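Local coordinates for putative esterase (Bacteroides intestinalis DSM 17393, PDB 5VOL), which acts as a ferulic acid esterase of carbohydrate esterase family 1, probably releasing ferulate from arabinoxylan, and binds calcium ions, at residues G144-G149 / C157-M162; R151-F156 / L210-W215. One frame throughout, in Å; residues are numbered along the deposited sequence.

Contact 1 of 2, residues G144-G149 / C157-M162; sequences GATNYG and CAVYAM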
loop_
_atom_site.group_PDB
_atom_site.type_symbol
_atom_site.label_atom_id
_atom_site.label_comp_id
_atom_site.label_asym_id
_atom_site.label_seq_id
_atom_site.Cartn_x
_atom_site.Cartn_y
_atom_site.Cartn_z
ATOM N N GLY C 144 8.626 26.060 -3.779
ATOM C CA GLY C 144 9.683 26.603 -2.951
ATOM C C GLY C 144 10.775 25.573 -2.682
ATOM O O GLY C 144 11.967 25.846 -2.819
ATOM N N ALA C 145 10.356 24.377 -2.296
ATOM C CA ALA C 145 11.290 23.302 -1.999
ATOM C C ALA C 145 12.144 22.969 -3.226
ATOM O O ALA C 145 13.353 22.856 -3.145
ATOM C CB ALA C 145 10.518 22.065 -1.509
ATOM N N THR C 146 11.492 22.831 -4.367
ATOM C CA THR C 146 12.160 22.434 -5.590
ATOM C C THR C 146 13.170 23.490 -6.055
ATOM O O THR C 146 14.311 23.158 -6.366
ATOM C CB THR C 146 11.125 22.161 -6.697
ATOM O OG1 THR C 146 10.299 21.048 -6.318
ATOM C CG2 THR C 146 11.802 21.831 -8.006
ATOM N N ASN C 147 12.766 24.760 -6.089
ATOM C CA ASN C 147 13.667 25.803 -6.584
ATOM C C ASN C 147 14.804 26.076 -5.595
ATOM O O ASN C 147 15.913 26.386 -6.008
ATOM C CB ASN C 147 12.892 27.100 -6.905
ATOM C CG ASN C 147 13.704 28.075 -7.763
ATOM O OD1 ASN C 147 13.821 29.248 -7.425
ATOM N ND2 ASN C 147 14.280 27.587 -8.867
ATOM N N TYR C 148 14.548 25.927 -4.299
ATOM C CA TYR C 148 15.623 25.998 -3.312
ATOM C C TYR C 148 16.660 24.910 -3.583
ATOM O O TYR C 148 17.880 25.137 -3.501
ATOM C CB TYR C 148 15.095 25.831 -1.886
ATOM C CG TYR C 148 14.546 27.069 -1.198
ATOM C CD1 TYR C 148 14.275 28.239 -1.896
ATOM C CD2 TYR C 148 14.302 27.053 0.173
ATOM C CE1 TYR C 148 13.761 29.381 -1.225
ATOM C CE2 TYR C 148 13.797 28.164 0.840
ATOM C CZ TYR C 148 13.534 29.324 0.146
ATOM O OH TYR C 148 13.021 30.400 0.851
ATOM N N GLY C 149 16.167 23.710 -3.881
ATOM C CA GLY C 149 17.055 22.592 -4.150
ATOM C C GLY C 149 17.820 22.825 -5.437
ATOM O O GLY C 149 18.976 22.433 -5.567
ATOM N N CYS C 157 20.449 17.565 0.270
ATOM C CA CYS C 157 20.718 16.264 -0.343
ATOM C C CYS C 157 19.492 15.704 -1.056
ATOM O O CYS C 157 19.620 14.853 -1.949
ATOM C CB CYS C 157 21.211 15.256 0.711
ATOM S SG CYS C 157 20.010 14.821 1.988
ATOM N N ALA C 158 18.304 16.181 -0.672
ATOM C CA ALA C 158 17.059 15.606 -1.174
ATOM C C ALA C 158 15.902 16.609 -1.190
ATOM O O ALA C 158 15.767 17.408 -0.271
ATOM C CB ALA C 158 16.675 14.391 -0.330
ATOM N N VAL C 159 15.059 16.510 -2.216
ATOM C CA VAL C 159 13.846 17.316 -2.352
ATOM C C VAL C 159 12.629 16.414 -2.581
ATOM O O VAL C 159 12.643 15.568 -3.469
ATOM C CB VAL C 159 13.950 18.316 -3.527
ATOM C CG1 VAL C 159 12.632 19.091 -3.701
ATOM C CG2 VAL C 159 15.125 19.285 -3.318
ATOM N N TYR C 160 11.579 16.607 -1.787
ATOM C CA TYR C 160 10.323 15.891 -1.996
ATOM C C TYR C 160 9.233 16.926 -2.279
ATOM O O TYR C 160 8.803 17.633 -1.383
ATOM C CB TYR C 160 9.946 15.045 -0.777
ATOM C CG TYR C 160 8.827 14.058 -1.032
ATOM C CD1 TYR C 160 7.504 14.477 -1.141
ATOM C CD2 TYR C 160 9.096 12.697 -1.156
ATOM C CE1 TYR C 160 6.467 13.558 -1.382
ATOM C CE2 TYR C 160 8.077 11.771 -1.395
ATOM C CZ TYR C 160 6.772 12.206 -1.507
ATOM O OH TYR C 160 5.780 11.281 -1.737
ATOM N N ALA C 161 8.787 16.988 -3.522
ATOM C CA ALA C 161 7.845 18.003 -3.982
ATOM C C ALA C 161 6.417 17.451 -4.078
ATOM O O ALA C 161 6.170 16.587 -4.914
ATOM C CB ALA C 161 8.295 18.520 -5.340
ATOM N N MET C 162 5.490 17.941 -3.243
ATOM C CA MET C 162 4.097 17.458 -3.249
ATOM C C MET C 162 3.162 18.413 -3.965
ATOM O O MET C 162 3.078 19.574 -3.564
ATOM C CB MET C 162 3.555 17.280 -1.827
ATOM C CG MET C 162 4.461 16.548 -0.853
ATOM S SD MET C 162 3.798 16.780 0.804
ATOM C CE MET C 162 5.058 15.935 1.747
#

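Contact 2 of 2, residues R151-F156 / L210-W215; sequences RHSDMF and LRSVAW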
loop_
_atom_site.group_PDB
_atom_site.type_symbol
_atom_site.label_atom_id
_atom_site.label_comp_id
_atom_site.label_asym_id
_atom_site.label_seq_id
_atom_site.Cartn_x
_atom_site.Cartn_y
_atom_site.Cartn_z
ATOM N N ARG C 151 18.637 25.893 -6.786
ATOM C CA ARG C 151 19.600 26.992 -6.704
ATOM C C ARG C 151 20.521 26.865 -5.484
ATOM O O ARG C 151 21.525 27.567 -5.386
ATOM C CB ARG C 151 18.864 28.352 -6.704
ATOM C CG ARG C 151 18.359 28.772 -8.092
ATOM C CD ARG C 151 17.683 30.162 -8.140
ATOM N NE ARG C 151 16.444 30.193 -7.372
ATOM C CZ ARG C 151 16.360 30.649 -6.127
ATOM N NH1 ARG C 151 17.437 31.139 -5.531
ATOM N NH2 ARG C 151 15.194 30.632 -5.484
ATOM N N HIS C 152 20.200 25.955 -4.566
ATOM C CA HIS C 152 21.048 25.731 -3.398
ATOM C C HIS C 152 21.403 24.258 -3.214
ATOM O O HIS C 152 21.313 23.724 -2.104
ATOM C CB HIS C 152 20.378 26.251 -2.135
ATOM C CG HIS C 152 20.109 27.723 -2.169
ATOM N ND1 HIS C 152 21.054 28.659 -1.807
ATOM C CD2 HIS C 152 19.008 28.421 -2.535
ATOM C CE1 HIS C 152 20.543 29.871 -1.940
ATOM N NE2 HIS C 152 19.305 29.759 -2.380
ATOM N N SER C 153 21.830 23.624 -4.299
ATOM C CA SER C 153 22.162 22.202 -4.275
ATOM C C SER C 153 23.300 21.894 -3.295
ATOM O O SER C 153 23.453 20.750 -2.851
ATOM C CB SER C 153 22.514 21.727 -5.677
ATOM O OG SER C 153 23.656 22.395 -6.177
ATOM N N ASP C 154 24.079 22.906 -2.919
ATOM C CA ASP C 154 25.130 22.694 -1.922
ATOM C C ASP C 154 24.558 22.651 -0.507
ATOM O O ASP C 154 25.276 22.375 0.453
ATOM C CB ASP C 154 26.229 23.772 -2.024
ATOM C CG ASP C 154 25.708 25.189 -1.775
ATOM O OD1 ASP C 154 24.516 25.472 -2.025
ATOM O OD2 ASP C 154 26.516 26.041 -1.340
ATOM N N MET C 155 23.259 22.911 -0.372
ATOM C CA MET C 155 22.632 22.914 0.948
ATOM C C MET C 155 21.738 21.690 1.199
ATOM O O MET C 155 21.501 21.332 2.340
ATOM C CB MET C 155 21.811 24.191 1.140
ATOM C CG MET C 155 22.637 25.501 1.125
ATOM S SD MET C 155 23.679 25.643 2.582
ATOM C CE MET C 155 22.497 26.012 3.874
ATOM N N PHE C 156 21.226 21.071 0.140
ATOM C CA PHE C 156 20.247 19.987 0.301
ATOM C C PHE C 156 20.632 18.695 -0.412
ATOM O O PHE C 156 21.059 18.719 -1.567
ATOM C CB PHE C 156 18.877 20.439 -0.207
ATOM C CG PHE C 156 18.385 21.695 0.443
ATOM C CD1 PHE C 156 17.802 21.651 1.701
ATOM C CD2 PHE C 156 18.519 22.919 -0.195
ATOM C CE1 PHE C 156 17.352 22.808 2.316
ATOM C CE2 PHE C 156 18.069 24.090 0.416
ATOM C CZ PHE C 156 17.484 24.032 1.671
ATOM N N LEU C 210 22.426 19.388 -10.520
ATOM C CA LEU C 210 21.102 18.849 -10.211
ATOM C C LEU C 210 21.155 17.358 -9.835
ATOM O O LEU C 210 20.419 16.909 -8.958
ATOM C CB LEU C 210 20.166 19.071 -11.392
ATOM C CG LEU C 210 19.839 20.550 -11.658
ATOM C CD1 LEU C 210 18.930 20.698 -12.843
ATOM C CD2 LEU C 210 19.231 21.209 -10.423
ATOM N N ARG C 211 22.044 16.606 -10.483
ATOM C CA ARG C 211 22.224 15.176 -10.184
ATOM C C ARG C 211 22.829 14.916 -8.796
ATOM O O ARG C 211 22.823 13.780 -8.325
ATOM C CB ARG C 211 23.100 14.517 -11.248
ATOM C CG ARG C 211 22.564 14.652 -12.650
ATOM C CD ARG C 211 23.552 14.162 -13.711
ATOM N NE ARG C 211 22.957 14.222 -15.046
ATOM C CZ ARG C 211 23.545 14.768 -16.105
ATOM N NH1 ARG C 211 24.752 15.295 -15.990
ATOM N NH2 ARG C 211 22.931 14.779 -17.279
ATOM N N SER C 212 23.340 15.949 -8.131
ATOM C CA SER C 212 23.880 15.749 -6.784
ATOM C C SER C 212 22.770 15.762 -5.736
ATOM O O SER C 212 23.013 15.572 -4.540
ATOM C CB SER C 212 24.926 16.818 -6.442
ATOM O OG SER C 212 24.297 18.081 -6.348
ATOM N N VAL C 213 21.547 15.987 -6.192
ATOM C CA VAL C 213 20.390 16.019 -5.313
ATOM C C VAL C 213 19.438 14.868 -5.663
ATOM O O VAL C 213 19.261 14.540 -6.830
ATOM C CB VAL C 213 19.660 17.396 -5.418
ATOM C CG1 VAL C 213 18.434 17.442 -4.519
ATOM C CG2 VAL C 213 20.634 18.543 -5.054
ATOM N N ALA C 214 18.843 14.248 -4.648
ATOM C CA ALA C 214 17.825 13.229 -4.877
ATOM C C ALA C 214 16.462 13.903 -4.982
ATOM O O ALA C 214 16.120 14.696 -4.113
ATOM C CB ALA C 214 17.822 12.199 -3.744
ATOM N N TRP C 215 15.701 13.577 -6.024
ATOM C CA TRP C 215 14.407 14.221 -6.287
ATOM C C TRP C 215 13.231 13.247 -6.266
ATOM O O TRP C 215 13.315 12.152 -6.813
ATOM C CB TRP C 215 14.431 14.926 -7.647
ATOM C CG TRP C 215 15.604 15.841 -7.856
ATOM C CD1 TRP C 215 16.835 15.493 -8.323
ATOM C CD2 TRP C 215 15.643 17.265 -7.642
ATOM N NE1 TRP C 215 17.640 16.601 -8.411
ATOM C CE2 TRP C 215 16.937 17.702 -7.993
ATOM C CE3 TRP C 215 14.712 18.203 -7.188
ATOM C CZ2 TRP C 215 17.334 19.045 -7.897
ATOM C CZ3 TRP C 215 15.105 19.547 -7.096
ATOM C CH2 TRP C 215 16.409 19.946 -7.442
#

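Contact 1 of 2, residues G144-G149 / C157-M162
Residues 144-149 of helix 140-151, among them Ala145, Thr146 and Gly149, lie nearly antiparallel to strand 158-162, the two axes crossing at -153° with a closest approach of 7.8 Å. The pair forms the second half of a right-handed beta-alpha-beta unit of the alpha/beta-hydrolase fold, in which helix 140-151 probably follows the nucleophile elbow. No hydrogen bond spans the contact, and small residues let helix and strand come close. Val159 contributes the largest share of the buried surface. Val159 CG1 stands anti to the backbone N (chi1 177°) and lies 3.9 Å from Thr146 CA, with the methyl of Ala145 a little farther off. The other branch, Val159 CG2, sits against the bare backbone of the helix, 3.9 Å from Gly149 CA. Glycine suits that place, because a CB built there would come within 2.5 Å of Val159 CG2. With an alanine here instead of Val159 both methyls go, which would probably leave a gap beside Gly149 CA and Thr146 CA. Beside the valine, Ile135 of strand 133-138 touches both Ala145 and Val159, which helps to keep the region apolar. Thr146 turns its hydroxyl back along the helix, where OG1 is hydrogen-bonded to Gly142 O. With its polar need met in this way, Thr146 OG1 can also rest 3.4 Å from Ala161 CB, a purely van der Waals touch.

Contact 2 of 2, residues R151-F156 / L210-W215
Val213 meets Ser153 and Phe156 where the loop after helix 140-151 passes the start of strand 214-218. From CB the valine divides into two methyls. Val213 CG2, anti to the carbonyl carbon, turns to the loop: it lies 3.5 Å from Phe156 O and 3.7 Å from Ser153 CB. Val213 CG1, anti to the backbone N (chi1 179°), still lies 4.2 Å from Phe156 O but rests mainly over one face of the Trp215 ring, 3.8 Å above its plane and offset toward the rim. A branched apolar residue suits this place, since it touches loop and indole at once. The indole is fixed in turn by its own N-H: Trp215 NE1 gives a bond of 2.8 Å to Leu210 O, nearly straight at 165° and close to the ring plane. Leu210 O also closes a type I turn by accepting from Val213 N at 3.1 Å, and the two N-H groups approach the carbonyl from either side of its plane. At the outer edge Ser153 CB comes 4.1 Å from Ser212 OG, a hydroxyl hydrogen-bonded to Asp209 O. Arg130 ties the segments together, its NE on Ser153 O and its NH2 on Ser212 O. Phe156 reaches away to Tyr113 of helix 108-123 and Ile135 of strand 133-138, while Trp215 packs on Gln150 of helix 140-151.

Overall arrangement
The contact centres lie about 8 Å apart, and their segments alternate along the chain: 144-149, 151-156, 157-162, then 210-215. Contact 1 sets a helix on strand 158-162; contact 2 brings the loop leading into that strand against the start of its parallel neighbour in the mixed sheet, strand 214-218. Probable backbone hydrogen bonds join the strands, with Val159 N to Ala214 O at 2.8 Å and Cys157 O to Ala214 N at 2.9 Å. The ring next to Val213 also meets contact 1, Trp215 CE3 on Val159 CB and CZ3 on Thr146 O. Contact 1 lies near the probable nucleophile elbow, and strand 214-218 runs toward Asp221 and Asp222, which bind calcium with Asp249.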